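Long-range contacts in putative beta-glucosidase (Bifidobacterium adolescentis, PDB 5WAB), which acts as a family 3 beta-glucosidase, releasing glucose from beta-glucosides, and may also cleave a terminal arabinopyranosyl unit from the ginsenoside Rb2: residues E95-K101 / S293-F299; R120-Y124 / L152-A156; V240-N244 / G267-P271; P356-F362 / Q474-L480; S547-F551 / V578-E582. All blocks are in the same frame, centred on the assembly; numbering follows the deposited sequence.

Contacts 1, 2 and 3 involve the N-terminal TIM-barrel-type domain, contact 4 the C-terminal family 3 domain, and contact 5 the edge of the fibronectin type III-like domain. Along the chain, contacts 2 and 3 follow one another inside the loop that contact 1 closes; contacts 4 and 5 come later, in series. Contact 2 lies deepest, its centre about 7 Å from that of the chain, and itself binds a glycerol. Contacts 3 and 5 are farthest apart, about 58 Å between centres, on opposite sides of the molecule. Contacts 1 and 4 come within about 4 Å at their nearest atoms. The five thus sample three domains and, in contacts 4 and 5, the seams between them.

Contact 1: E95-K101 / S293-F299; sequences EECIQEK and SIDDYHF
Phe299 lies under the side chain of Glu96 where the loop between helices 271-292 and 301-313 passes the end of helix 83-99, a helix of the TIM-barrel-type N-terminal domain. The extended Glu96 chain runs over one ring face: its CG makes a CH-pi contact, 3.6 Å from the Phe299 ring centroid, and its carboxylate stacks with the ring, planes 17° apart. His304 hydrogen-bonds both carboxylates, ND1 to Glu96 OE2 and NE2 to Glu95 OE1, and its ring meets that of Phe299 almost parallel. Gln99 has CG anti to its backbone N (chi1 168°), which carries the extended chain across to the loop. There OE1 accepts from Phe299 N at 2.9 Å, while NE2 donates to Glu100 OE2, also at 2.9 Å, so both ends of the amide fix its rotation. A leucine at Gln99 is likely to leave Phe299 N without its acceptor on the helix and Glu100 OE2 without this donor. Tyr297 turns a ring edge to the helix, its CE2 3.3 Å from Glu95 O. Ile98 CG2 meets Ile294 CD1 at 3.9 Å, and a water accepts from Tyr297 N at 2.7 Å while donating to Ile294 O and, weakly, to Ile98 O.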
# COMPACT_ATOMS: atom_id res chain seq x y z
N GLU A 95 16.97 -11.86 2.00
CA GLU A 95 17.89 -12.81 2.62
C GLU A 95 17.20 -14.14 2.90
O GLU A 95 17.81 -15.20 2.79
CB GLU A 95 18.46 -12.21 3.90
CG GLU A 95 19.37 -11.02 3.65
CD GLU A 95 19.85 -10.39 4.93
OE1 GLU A 95 19.18 -10.56 5.97
OE2 GLU A 95 20.90 -9.71 4.89
N GLU A 96 15.91 -14.10 3.25
CA GLU A 96 15.19 -15.35 3.42
C GLU A 96 15.00 -16.04 2.07
O GLU A 96 15.09 -17.28 1.99
CB GLU A 96 13.85 -15.10 4.11
CG GLU A 96 13.98 -14.35 5.42
CD GLU A 96 12.74 -14.40 6.29
OE1 GLU A 96 11.72 -15.00 5.87
OE2 GLU A 96 12.79 -13.86 7.41
N CYS A 97 14.79 -15.27 1.01
CA CYS A 97 14.72 -15.85 -0.33
C CYS A 97 16.04 -16.50 -0.71
O CYS A 97 16.06 -17.55 -1.36
CB CYS A 97 14.35 -14.79 -1.36
SG CYS A 97 12.67 -14.16 -1.27
N ILE A 98 17.16 -15.88 -0.32
CA ILE A 98 18.48 -16.42 -0.67
C ILE A 98 18.71 -17.76 0.02
O ILE A 98 19.30 -18.67 -0.57
CB ILE A 98 19.58 -15.39 -0.34
CG1 ILE A 98 19.44 -14.17 -1.25
CG2 ILE A 98 20.96 -16.00 -0.51
CD1 ILE A 98 20.33 -13.01 -0.88
N GLN A 99 18.25 -17.90 1.26
CA GLN A 99 18.33 -19.20 1.93
C GLN A 99 17.48 -20.25 1.22
O GLN A 99 17.91 -21.40 1.07
CB GLN A 99 17.89 -19.07 3.39
CG GLN A 99 17.65 -20.40 4.10
CD GLN A 99 17.20 -20.23 5.55
OE1 GLN A 99 17.87 -19.57 6.35
NE2 GLN A 99 16.05 -20.81 5.89
N GLU A 100 16.29 -19.87 0.75
CA GLU A 100 15.32 -20.82 0.24
C GLU A 100 15.34 -20.94 -1.27
O GLU A 100 14.44 -21.55 -1.85
CB GLU A 100 13.92 -20.43 0.72
CG GLU A 100 13.75 -20.52 2.22
CD GLU A 100 13.90 -21.93 2.74
OE1 GLU A 100 13.30 -22.84 2.13
OE2 GLU A 100 14.62 -22.13 3.74
N LYS A 101 16.36 -20.39 -1.93
CA LYS A 101 16.55 -20.50 -3.38
C LYS A 101 15.33 -19.97 -4.14
O LYS A 101 14.80 -20.63 -5.03
CB LYS A 101 16.86 -21.95 -3.78
CG LYS A 101 17.85 -22.66 -2.85
CD LYS A 101 19.16 -21.90 -2.65
CE LYS A 101 20.05 -21.92 -3.87
NZ LYS A 101 21.36 -21.30 -3.52
N SER A 293 23.29 -18.52 -6.51
CA SER A 293 24.48 -19.36 -6.45
C SER A 293 25.11 -19.38 -5.07
O SER A 293 26.09 -20.10 -4.86
CB SER A 293 25.51 -18.89 -7.48
OG SER A 293 24.98 -19.00 -8.79
N ILE A 294 24.56 -18.64 -4.11
CA ILE A 294 25.05 -18.66 -2.73
C ILE A 294 24.66 -19.98 -2.08
O ILE A 294 23.47 -20.31 -1.99
CB ILE A 294 24.50 -17.47 -1.93
CG1 ILE A 294 25.00 -16.14 -2.51
CG2 ILE A 294 24.88 -17.60 -0.46
CD1 ILE A 294 24.51 -14.93 -1.75
N ASP A 295 25.65 -20.72 -1.59
CA ASP A 295 25.44 -22.04 -1.03
C ASP A 295 25.36 -21.98 0.49
O ASP A 295 26.17 -21.31 1.14
CB ASP A 295 26.57 -23.00 -1.44
CG ASP A 295 26.32 -23.63 -2.80
OD1 ASP A 295 26.38 -22.92 -3.82
OD2 ASP A 295 26.09 -24.86 -2.83
N ASP A 296 24.38 -22.70 1.03
CA ASP A 296 24.23 -22.91 2.47
C ASP A 296 24.20 -21.60 3.25
O ASP A 296 24.93 -21.41 4.23
CB ASP A 296 25.33 -23.84 3.00
CG ASP A 296 25.11 -25.28 2.60
OD1 ASP A 296 25.25 -25.58 1.40
OD2 ASP A 296 24.80 -26.11 3.48
N TYR A 297 23.33 -20.69 2.82
CA TYR A 297 23.08 -19.48 3.58
C TYR A 297 21.87 -19.65 4.48
O TYR A 297 20.81 -20.11 4.04
CB TYR A 297 22.87 -18.27 2.67
CG TYR A 297 22.46 -17.05 3.46
CD1 TYR A 297 23.39 -16.30 4.15
CD2 TYR A 297 21.13 -16.65 3.51
CE1 TYR A 297 23.02 -15.19 4.88
CE2 TYR A 297 20.74 -15.54 4.24
CZ TYR A 297 21.69 -14.81 4.92
OH TYR A 297 21.32 -13.71 5.65
N HIS A 298 22.02 -19.27 5.75
CA HIS A 298 20.94 -19.31 6.72
C HIS A 298 20.75 -17.92 7.29
O HIS A 298 21.70 -17.33 7.82
CB HIS A 298 21.25 -20.32 7.83
CG HIS A 298 21.27 -21.74 7.37
ND1 HIS A 298 22.18 -22.21 6.45
CD2 HIS A 298 20.50 -22.80 7.71
CE1 HIS A 298 21.96 -23.49 6.23
NE2 HIS A 298 20.95 -23.88 6.99
N PHE A 299 19.53 -17.39 7.18
CA PHE A 299 19.26 -16.05 7.66
C PHE A 299 19.10 -16.04 9.18
O PHE A 299 18.71 -17.04 9.79
CB PHE A 299 18.01 -15.46 6.99
CG PHE A 299 16.71 -16.14 7.38
CD1 PHE A 299 15.99 -15.72 8.49
CD2 PHE A 299 16.18 -17.15 6.60
CE1 PHE A 299 14.79 -16.32 8.83
CE2 PHE A 299 14.98 -17.76 6.93
CZ PHE A 299 14.29 -17.34 8.05
O HOH W 1 21.81 -20.59 0.61
O HOH W 2 17.44 -19.22 9.12

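Contact 2: R120-Y124 / L152-A156; sequences RCFEY and LKHFA. With GOL (glycerol), chain E.
Glu123 and Lys153 form the salt bridge that joins the two segments, Lys153 NZ standing 2.6 Å from Glu123 OE2 and nearly in line with its C-O bond. Arg120 grips the same carboxylate side-on: NE reaches Glu123 OE1 at 2.8 Å and NH2 reaches Glu123 OE2 at 3.2 Å, both from above the carboxylate plane though within the plane of the guanidinium. OE2 therefore serves two cationic donors, and one acid positions both. With a leucine in place of Glu123, Arg120 and Lys153 would probably lose their shared counter-charge and be freer to swing out of place. Outside the salt-bridge network, Tyr124 OH pairs with His154 ND1 at 3.1 Å, while the same hydroxyl lies above the face of the Arg120 guanidinium. A bound glycerol, probably from the crystallisation liquor, supplies the last group: its O3 is 2.8 Å from His154 NE2, accepts from Arg120 NH2 at 3.3 Å, and takes a weak bond from Lys153 NZ. Asp44 holds the glycerol as well, which is consistent with the sugar-binding pocket that a Lys-His pair lines in family 3 enzymes. Lys153 and His154 lie on strand 149-155, the middle strand of a five-stranded parallel barrel sheet, between strands 102-106 and 195-198; the chain turns a corner at His154, and residues 120-124 belong to the loop that leads from strand 102-106 to helix 129-144.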
# COMPACT_ATOMS: atom_id res chain seq x y z
N ARG A 120 -8.68 -7.08 -1.09
CA ARG A 120 -7.22 -7.13 -1.01
C ARG A 120 -6.60 -5.90 -0.35
O ARG A 120 -5.38 -5.74 -0.41
CB ARG A 120 -6.61 -7.29 -2.40
CG ARG A 120 -6.96 -8.56 -3.14
CD ARG A 120 -6.31 -9.81 -2.56
NE ARG A 120 -4.88 -9.91 -2.85
CZ ARG A 120 -4.37 -10.19 -4.04
NH1 ARG A 120 -5.16 -10.38 -5.10
NH2 ARG A 120 -3.05 -10.28 -4.19
N CYS A 121 -7.40 -5.05 0.30
CA CYS A 121 -6.86 -3.83 0.91
C CYS A 121 -5.77 -4.14 1.94
O CYS A 121 -4.87 -3.31 2.15
CB CYS A 121 -7.98 -3.00 1.54
SG CYS A 121 -8.94 -1.98 0.37
N PHE A 122 -5.83 -5.30 2.59
CA PHE A 122 -4.85 -5.63 3.62
C PHE A 122 -3.45 -5.76 3.05
O PHE A 122 -2.46 -5.56 3.77
CB PHE A 122 -5.25 -6.92 4.35
CG PHE A 122 -4.92 -8.16 3.58
CD1 PHE A 122 -5.73 -8.59 2.56
CD2 PHE A 122 -3.81 -8.92 3.91
CE1 PHE A 122 -5.44 -9.74 1.85
CE2 PHE A 122 -3.51 -10.07 3.21
CZ PHE A 122 -4.32 -10.48 2.18
N GLU A 123 -3.35 -6.07 1.75
CA GLU A 123 -2.10 -6.32 1.04
C GLU A 123 -1.61 -5.10 0.26
O GLU A 123 -0.52 -5.15 -0.32
CB GLU A 123 -2.32 -7.50 0.09
CG GLU A 123 -1.11 -8.22 -0.49
CD GLU A 123 -1.53 -9.48 -1.23
OE1 GLU A 123 -2.69 -9.90 -1.04
OE2 GLU A 123 -0.74 -10.04 -2.02
N TYR A 124 -2.38 -4.01 0.25
CA TYR A 124 -2.01 -2.77 -0.43
C TYR A 124 -1.68 -1.68 0.58
O TYR A 124 -1.80 -1.87 1.79
CB TYR A 124 -3.14 -2.32 -1.38
CG TYR A 124 -3.54 -3.37 -2.39
CD1 TYR A 124 -2.63 -4.31 -2.84
CD2 TYR A 124 -4.84 -3.41 -2.90
CE1 TYR A 124 -2.99 -5.27 -3.76
CE2 TYR A 124 -5.21 -4.37 -3.82
CZ TYR A 124 -4.28 -5.29 -4.24
OH TYR A 124 -4.65 -6.23 -5.16
N LEU A 152 6.32 -6.03 -8.72
CA LEU A 152 5.33 -4.97 -8.57
C LEU A 152 4.00 -5.46 -9.13
O LEU A 152 3.90 -5.77 -10.32
CB LEU A 152 5.80 -3.72 -9.31
CG LEU A 152 5.10 -2.40 -9.01
CD1 LEU A 152 5.18 -2.10 -7.52
CD2 LEU A 152 5.74 -1.28 -9.82
N LYS A 153 2.99 -5.55 -8.27
CA LYS A 153 1.89 -6.49 -8.47
C LYS A 153 0.60 -5.81 -8.89
O LYS A 153 0.19 -4.79 -8.32
CB LYS A 153 1.66 -7.31 -7.20
CG LYS A 153 1.56 -8.79 -7.47
CD LYS A 153 1.73 -9.62 -6.20
CE LYS A 153 0.61 -9.42 -5.22
NZ LYS A 153 0.72 -10.42 -4.12
N HIS A 154 -0.04 -6.42 -9.90
CA HIS A 154 -1.40 -6.16 -10.40
C HIS A 154 -1.50 -4.83 -11.12
O HIS A 154 -2.26 -3.94 -10.73
CB HIS A 154 -2.41 -6.25 -9.27
CG HIS A 154 -2.27 -7.49 -8.45
ND1 HIS A 154 -2.59 -7.54 -7.11
CD2 HIS A 154 -1.82 -8.72 -8.78
CE1 HIS A 154 -2.35 -8.76 -6.66
NE2 HIS A 154 -1.88 -9.49 -7.65
N PHE A 155 -0.77 -4.73 -12.23
CA PHE A 155 -0.72 -3.55 -13.07
C PHE A 155 -1.72 -3.75 -14.22
O PHE A 155 -1.51 -4.60 -15.09
CB PHE A 155 0.71 -3.36 -13.57
CG PHE A 155 0.94 -2.14 -14.41
CD1 PHE A 155 0.84 -0.87 -13.86
CD2 PHE A 155 1.32 -2.27 -15.74
CE1 PHE A 155 1.08 0.25 -14.63
CE2 PHE A 155 1.57 -1.15 -16.51
CZ PHE A 155 1.45 0.11 -15.96
N ALA A 156 -2.82 -2.99 -14.21
CA ALA A 156 -3.13 -2.01 -13.17
C ALA A 156 -4.63 -1.98 -12.88
O ALA A 156 -5.42 -2.70 -13.51
CB ALA A 156 -2.66 -0.62 -13.59
C1 GOL E . -0.40 -15.41 -7.30
O1 GOL E . -0.22 -16.40 -6.32
C2 GOL E . -0.17 -14.03 -6.62
O2 GOL E . 1.11 -13.56 -6.83
C3 GOL E . -1.26 -13.09 -7.21
O3 GOL E . -1.33 -11.97 -6.38

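Contact 3: V240-N244 / G267-P271; sequences VASLN and GRIQP
Ile269 lays its side chain against Val240 and Leu243, two residues one turn apart on the face of helix 239-245 turned to the loop. Its CD1 meets Leu243 CD2 at 3.5 Å, the two side chains crossing at about a right angle, and its CG1 lies 3.7 Å from Val240 CG1. Val240 can offer that methyl because a chi1 of -180° swings CG1 to the far side from the amide N; its other branch, CG2, lies beside Arg268 NH1 at 4.0 Å. The guanidinium itself is engaged by Asp266 through NE. Next to the apolar patch, Asn244 reaches over with its amide: ND2 donates to Arg268 O at 3.0 Å, with an N-H...O angle of 160°, the donor tilted 22° from the carbonyl plane. Its OD1 accepts from a water 2.8 Å away, which in turn accepts from Gln270 N, the N-cap position of helix 271-292. Ala263 of helix 257-265 and Leu274 of helix 271-292 also touch Ile269, so the corner between these helices is fitted onto helix 239-245. The chemistry is divided: aliphatic branches of Val240, Leu243 and Ile269 pack together, while a single asparagine uses both amide ends, one through water, to tie down the turn.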
# COMPACT_ATOMS: atom_id res chain seq x y z
N VAL A 240 -0.68 -15.67 -27.97
CA VAL A 240 -0.08 -14.81 -28.98
C VAL A 240 -0.37 -13.35 -28.68
O VAL A 240 0.53 -12.50 -28.75
CB VAL A 240 -0.58 -15.21 -30.39
CG1 VAL A 240 0.05 -14.33 -31.45
CG2 VAL A 240 -0.26 -16.66 -30.65
N ALA A 241 -1.62 -13.04 -28.33
CA ALA A 241 -1.98 -11.65 -28.06
C ALA A 241 -1.22 -11.09 -26.87
O ALA A 241 -0.75 -9.94 -26.91
CB ALA A 241 -3.49 -11.53 -27.84
N SER A 242 -1.07 -11.88 -25.81
CA SER A 242 -0.34 -11.42 -24.63
C SER A 242 1.12 -11.14 -24.96
O SER A 242 1.68 -10.12 -24.54
CB SER A 242 -0.45 -12.43 -23.50
OG SER A 242 -1.79 -12.55 -23.05
N LEU A 243 1.77 -12.05 -25.70
CA LEU A 243 3.17 -11.84 -26.04
C LEU A 243 3.35 -10.58 -26.87
O LEU A 243 4.29 -9.80 -26.64
CB LEU A 243 3.72 -13.05 -26.79
CG LEU A 243 5.25 -13.04 -26.86
CD1 LEU A 243 5.84 -13.81 -25.68
CD2 LEU A 243 5.75 -13.58 -28.19
N ASN A 244 2.46 -10.35 -27.84
CA ASN A 244 2.55 -9.15 -28.66
C ASN A 244 2.28 -7.90 -27.85
O ASN A 244 2.80 -6.83 -28.18
CB ASN A 244 1.59 -9.25 -29.84
CG ASN A 244 2.11 -10.14 -30.95
OD1 ASN A 244 3.32 -10.32 -31.10
ND2 ASN A 244 1.20 -10.71 -31.74
N GLY A 267 4.07 -15.46 -39.05
CA GLY A 267 3.99 -14.01 -39.09
C GLY A 267 3.04 -13.34 -38.13
O GLY A 267 2.81 -12.14 -38.25
N ARG A 268 2.47 -14.07 -37.17
CA ARG A 268 1.65 -13.42 -36.15
C ARG A 268 2.48 -12.80 -35.04
O ARG A 268 1.99 -11.91 -34.34
CB ARG A 268 0.65 -14.41 -35.55
CG ARG A 268 -0.54 -14.68 -36.44
CD ARG A 268 -1.42 -15.73 -35.82
NE ARG A 268 -0.77 -17.04 -35.85
CZ ARG A 268 -1.07 -18.03 -35.01
NH1 ARG A 268 -1.98 -17.84 -34.07
NH2 ARG A 268 -0.44 -19.19 -35.10
N ILE A 269 3.71 -13.27 -34.85
CA ILE A 269 4.66 -12.68 -33.91
C ILE A 269 5.91 -12.33 -34.70
O ILE A 269 6.50 -13.21 -35.35
CB ILE A 269 4.99 -13.63 -32.76
CG1 ILE A 269 3.74 -13.99 -31.97
CG2 ILE A 269 6.04 -13.01 -31.84
CD1 ILE A 269 3.98 -15.01 -30.89
N GLN A 270 6.31 -11.06 -34.67
CA GLN A 270 7.56 -10.67 -35.30
C GLN A 270 8.73 -11.33 -34.56
O GLN A 270 8.71 -11.42 -33.33
CB GLN A 270 7.74 -9.15 -35.31
CG GLN A 270 6.63 -8.39 -36.01
CD GLN A 270 6.57 -8.67 -37.50
OE1 GLN A 270 7.56 -8.50 -38.21
NE2 GLN A 270 5.41 -9.11 -37.97
N PRO A 271 9.74 -11.82 -35.29
CA PRO A 271 10.91 -12.41 -34.63
C PRO A 271 11.57 -11.49 -33.63
O PRO A 271 12.12 -11.96 -32.63
CB PRO A 271 11.84 -12.73 -35.81
CG PRO A 271 10.92 -12.94 -36.96
CD PRO A 271 9.79 -11.96 -36.75
O HOH W 3 5.14 -9.02 -32.80

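Contact 4: P356-F362 / Q474-L480; sequences PTKMTSF and QAGGPAL
Gln474 and Thr357 come together through two similar first torsions: Gln474 CG and Thr357 OG1 each sit between the backbone N and the carbonyl carbon (chi1 74° and 58°), and the glutamine chain then runs out extended. Its NE2 donates to Thr357 OG1 at 3.1 Å, with the hydroxyl oxygen close to the amide plane. OE1 receives a weak bond from Thr357 N and lies 3.2 Å from Pro356 CB. Both amide ends have further partners, Asp305 OD1 for NE2 and Cys70 N for OE1, so the buried group is gripped from several directions and also linked to the N-terminal domain. Lys358 O flanks the stem, 3.3 Å from Gln474 CD, whereas the lysine's own ammonium goes to Asp302. These segments belong to the C-terminal family 3 domain, an alpha/beta unit with a six-stranded mixed sheet, and join the starts of helices 362-368 and 476-484. The backbones come closest at Phe362 and Gly477. Just before Phe362, Thr360 O receives a CA-H...O contact from Gly477 CA at 3.3 Å, and a beta carbon on that glycine would clash with the same oxygen. Ser361, the N-cap of helix 362-368, holds Asp364 N with its hydroxyl. Just beyond, Phe362 directs its ring toward helix 476-484, where CD1 packs on Leu480 CB at 3.5 Å and Gly477 O lies near the ring edge; Phe407 of strand 403-409 meets this ring with the planes about 45° apart.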
# COMPACT_ATOMS: atom_id res chain seq x y z
N PRO A 356 4.92 -18.54 10.74
CA PRO A 356 5.96 -17.68 11.30
C PRO A 356 7.07 -18.47 11.96
O PRO A 356 6.87 -19.59 12.45
CB PRO A 356 5.20 -16.83 12.33
CG PRO A 356 3.99 -17.62 12.68
CD PRO A 356 3.68 -18.56 11.55
N THR A 357 8.27 -17.89 11.95
CA THR A 357 9.38 -18.48 12.69
C THR A 357 9.08 -18.48 14.18
O THR A 357 9.36 -19.46 14.88
CB THR A 357 10.67 -17.73 12.40
OG1 THR A 357 10.51 -16.35 12.75
CG2 THR A 357 11.03 -17.83 10.93
N LYS A 358 8.53 -17.39 14.69
CA LYS A 358 8.11 -17.30 16.08
C LYS A 358 6.94 -16.33 16.17
O LYS A 358 6.94 -15.28 15.51
CB LYS A 358 9.27 -16.84 16.98
CG LYS A 358 9.81 -15.45 16.67
CD LYS A 358 11.11 -15.19 17.39
CE LYS A 358 12.21 -16.08 16.87
NZ LYS A 358 13.44 -16.02 17.71
N MET A 359 5.94 -16.69 16.97
CA MET A 359 4.83 -15.78 17.21
C MET A 359 4.41 -15.92 18.66
O MET A 359 4.17 -17.03 19.14
CB MET A 359 3.66 -16.09 16.27
CG MET A 359 2.57 -15.03 16.29
SD MET A 359 1.24 -15.37 17.44
CE MET A 359 0.65 -16.95 16.84
N THR A 360 4.31 -14.78 19.36
CA THR A 360 3.89 -14.74 20.75
C THR A 360 2.72 -13.79 20.88
O THR A 360 2.83 -12.61 20.53
CB THR A 360 5.04 -14.31 21.67
OG1 THR A 360 6.12 -15.25 21.58
CG2 THR A 360 4.57 -14.23 23.12
N SER A 361 1.60 -14.29 21.39
CA SER A 361 0.40 -13.48 21.51
C SER A 361 0.60 -12.37 22.54
O SER A 361 1.60 -12.31 23.26
CB SER A 361 -0.79 -14.35 21.89
OG SER A 361 -0.64 -14.85 23.21
N PHE A 362 -0.39 -11.49 22.61
CA PHE A 362 -0.34 -10.40 23.59
C PHE A 362 -0.40 -10.95 25.01
O PHE A 362 0.29 -10.45 25.91
CB PHE A 362 -1.47 -9.41 23.34
CG PHE A 362 -1.41 -8.18 24.21
CD1 PHE A 362 -0.45 -7.20 23.97
CD2 PHE A 362 -2.30 -8.01 25.25
CE1 PHE A 362 -0.39 -6.07 24.76
CE2 PHE A 362 -2.24 -6.88 26.05
CZ PHE A 362 -1.29 -5.91 25.81
N GLN A 474 4.01 -11.35 12.71
CA GLN A 474 4.32 -12.33 13.75
C GLN A 474 4.80 -11.69 15.04
O GLN A 474 4.79 -12.36 16.08
CB GLN A 474 5.37 -13.32 13.25
CG GLN A 474 6.78 -12.75 13.16
CD GLN A 474 7.79 -13.79 12.72
OE1 GLN A 474 7.50 -14.63 11.88
NE2 GLN A 474 8.98 -13.75 13.31
N ALA A 475 5.23 -10.43 15.02
CA ALA A 475 5.78 -9.77 16.19
C ALA A 475 4.81 -8.77 16.82
O ALA A 475 5.24 -7.86 17.55
CB ALA A 475 7.09 -9.08 15.84
N GLY A 476 3.50 -8.93 16.58
CA GLY A 476 2.54 -7.98 17.11
C GLY A 476 2.47 -7.99 18.63
O GLY A 476 2.29 -6.94 19.26
N GLY A 477 2.62 -9.16 19.24
CA GLY A 477 2.56 -9.29 20.68
C GLY A 477 3.49 -8.35 21.41
O GLY A 477 3.06 -7.46 22.15
N PRO A 478 4.81 -8.54 21.22
CA PRO A 478 5.77 -7.63 21.87
C PRO A 478 5.57 -6.17 21.49
O PRO A 478 5.74 -5.29 22.34
CB PRO A 478 7.12 -8.16 21.39
CG PRO A 478 6.87 -9.60 21.07
CD PRO A 478 5.48 -9.64 20.52
N ALA A 479 5.20 -5.90 20.24
CA ALA A 479 5.03 -4.52 19.80
C ALA A 479 3.88 -3.85 20.54
O ALA A 479 3.97 -2.68 20.91
CB ALA A 479 4.80 -4.48 18.29
N LEU A 480 2.78 -4.58 20.74
CA LEU A 480 1.64 -4.03 21.47
C LEU A 480 2.02 -3.71 22.91
O LEU A 480 1.62 -2.67 23.45
CB LEU A 480 0.47 -5.01 21.42
CG LEU A 480 -0.26 -5.14 20.08
CD1 LEU A 480 -1.21 -6.33 20.09
CD2 LEU A 480 -1.00 -3.85 19.74

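Contact 5: S547-F551 / V578-E582; sequences SYATF and VDAAE
Phe551 and Glu582 make the tight end of this contact. Glu582 CB sits over the centre of the phenylalanine ring, 3.6 Å from the Phe551 centroid and 8° off its normal, a CH-pi contact. The glutamate chain leaves CB pointing opposite its own amide N (chi1 177°) and then bends at chi2, which folds the carboxylate back along the ring and puts OE1 3.4 Å from Phe551 CD1; the two side chains slide past each other in opposite directions. Ala580 O meets the ring in its plane, 3.4 Å from Phe551 CZ. Alongside, the methyl carbons Ala549 CB and Ala580 CB touch at 3.5 Å, and Ser547 OG accepts from Ala549 N in an ST turn that shapes the bend before the strand. The other end is looser: Tyr548 CB and Val578 CG1 are 4.0 Å apart, Val578 is partly exposed, and Thr550 and Asp579 are exposed and point away from the other segment, their polar atoms bonded to Thr575 and Ala612. No hydrogen bond crosses between the segments, so they are held by shape and apolar contact. Phe551 opens strand 551-560 and Ala580 opens strand 580-590, which lies between strands 601-610 and 642-648 in the antiparallel sheet of the fibronectin type III-like domain. Tyr548 OH bonds to Val483 O of helix 476-484 and Glu582 OE2 pairs with Lys493, which ties this edge to the C-terminal family 3 domain.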
# COMPACT_ATOMS: atom_id res chain seq x y z
N SER A 547 0.05 10.66 19.39
CA SER A 547 1.31 10.17 19.94
C SER A 547 1.33 10.48 21.43
O SER A 547 0.51 11.25 21.94
CB SER A 547 2.53 10.78 19.24
OG SER A 547 2.79 12.09 19.71
N TYR A 548 2.27 9.86 22.14
CA TYR A 548 2.48 10.21 23.54
C TYR A 548 3.20 11.54 23.72
O TYR A 548 3.26 12.05 24.84
CB TYR A 548 3.26 9.10 24.26
CG TYR A 548 2.54 7.77 24.30
CD1 TYR A 548 1.17 7.69 24.09
CD2 TYR A 548 3.24 6.59 24.54
CE1 TYR A 548 0.51 6.47 24.11
CE2 TYR A 548 2.58 5.36 24.57
CZ TYR A 548 1.22 5.31 24.36
OH TYR A 548 0.57 4.10 24.39
N ALA A 549 3.74 12.12 22.65
CA ALA A 549 4.47 13.38 22.70
C ALA A 549 3.66 14.49 22.04
O ALA A 549 2.64 14.25 21.39
CB ALA A 549 5.84 13.25 22.04
N THR A 550 4.15 15.72 22.19
CA THR A 550 3.59 16.88 21.52
C THR A 550 4.65 17.51 20.64
O THR A 550 5.84 17.49 20.96
CB THR A 550 3.05 17.92 22.52
OG1 THR A 550 4.11 18.36 23.38
CG2 THR A 550 1.93 17.33 23.36
N PHE A 551 4.21 18.06 19.50
CA PHE A 551 5.12 18.64 18.53
C PHE A 551 4.60 19.99 18.07
O PHE A 551 3.40 20.26 18.11
CB PHE A 551 5.33 17.69 17.33
CG PHE A 551 5.92 16.36 17.71
CD1 PHE A 551 5.11 15.32 18.14
CD2 PHE A 551 7.29 16.16 17.66
CE1 PHE A 551 5.64 14.10 18.50
CE2 PHE A 551 7.83 14.93 18.02
CZ PHE A 551 7.01 13.91 18.45
N VAL A 578 8.56 13.30 26.28
CA VAL A 578 8.53 11.93 25.76
C VAL A 578 9.22 11.90 24.41
O VAL A 578 8.91 12.71 23.53
CB VAL A 578 7.09 11.40 25.65
CG1 VAL A 578 7.10 9.98 25.09
CG2 VAL A 578 6.41 11.46 27.01
N ASP A 579 10.14 10.96 24.24
CA ASP A 579 10.77 10.74 22.95
C ASP A 579 9.78 10.05 22.01
O ASP A 579 9.23 9.00 22.36
CB ASP A 579 12.03 9.88 23.11
CG ASP A 579 13.03 10.49 24.10
OD1 ASP A 579 12.86 11.66 24.50
OD2 ASP A 579 14.00 9.78 24.48
N ALA A 580 9.52 10.66 20.86
CA ALA A 580 8.56 10.11 19.91
C ALA A 580 8.84 10.67 18.52
O ALA A 580 9.58 11.64 18.37
CB ALA A 580 7.12 10.41 20.34
N ALA A 581 8.22 10.06 17.52
CA ALA A 581 8.39 10.45 16.13
C ALA A 581 7.16 11.19 15.62
O ALA A 581 6.03 10.90 16.01
CB ALA A 581 8.65 9.23 15.24
N GLU A 582 7.40 12.15 14.73
CA GLU A 582 6.35 12.93 14.09
C GLU A 582 6.53 12.86 12.58
O GLU A 582 7.66 12.88 12.09
CB GLU A 582 6.38 14.39 14.57
CG GLU A 582 5.36 15.32 13.91
CD GLU A 582 3.93 14.95 14.22
OE1 GLU A 582 3.37 15.50 15.19
OE2 GLU A 582 3.37 14.10 13.50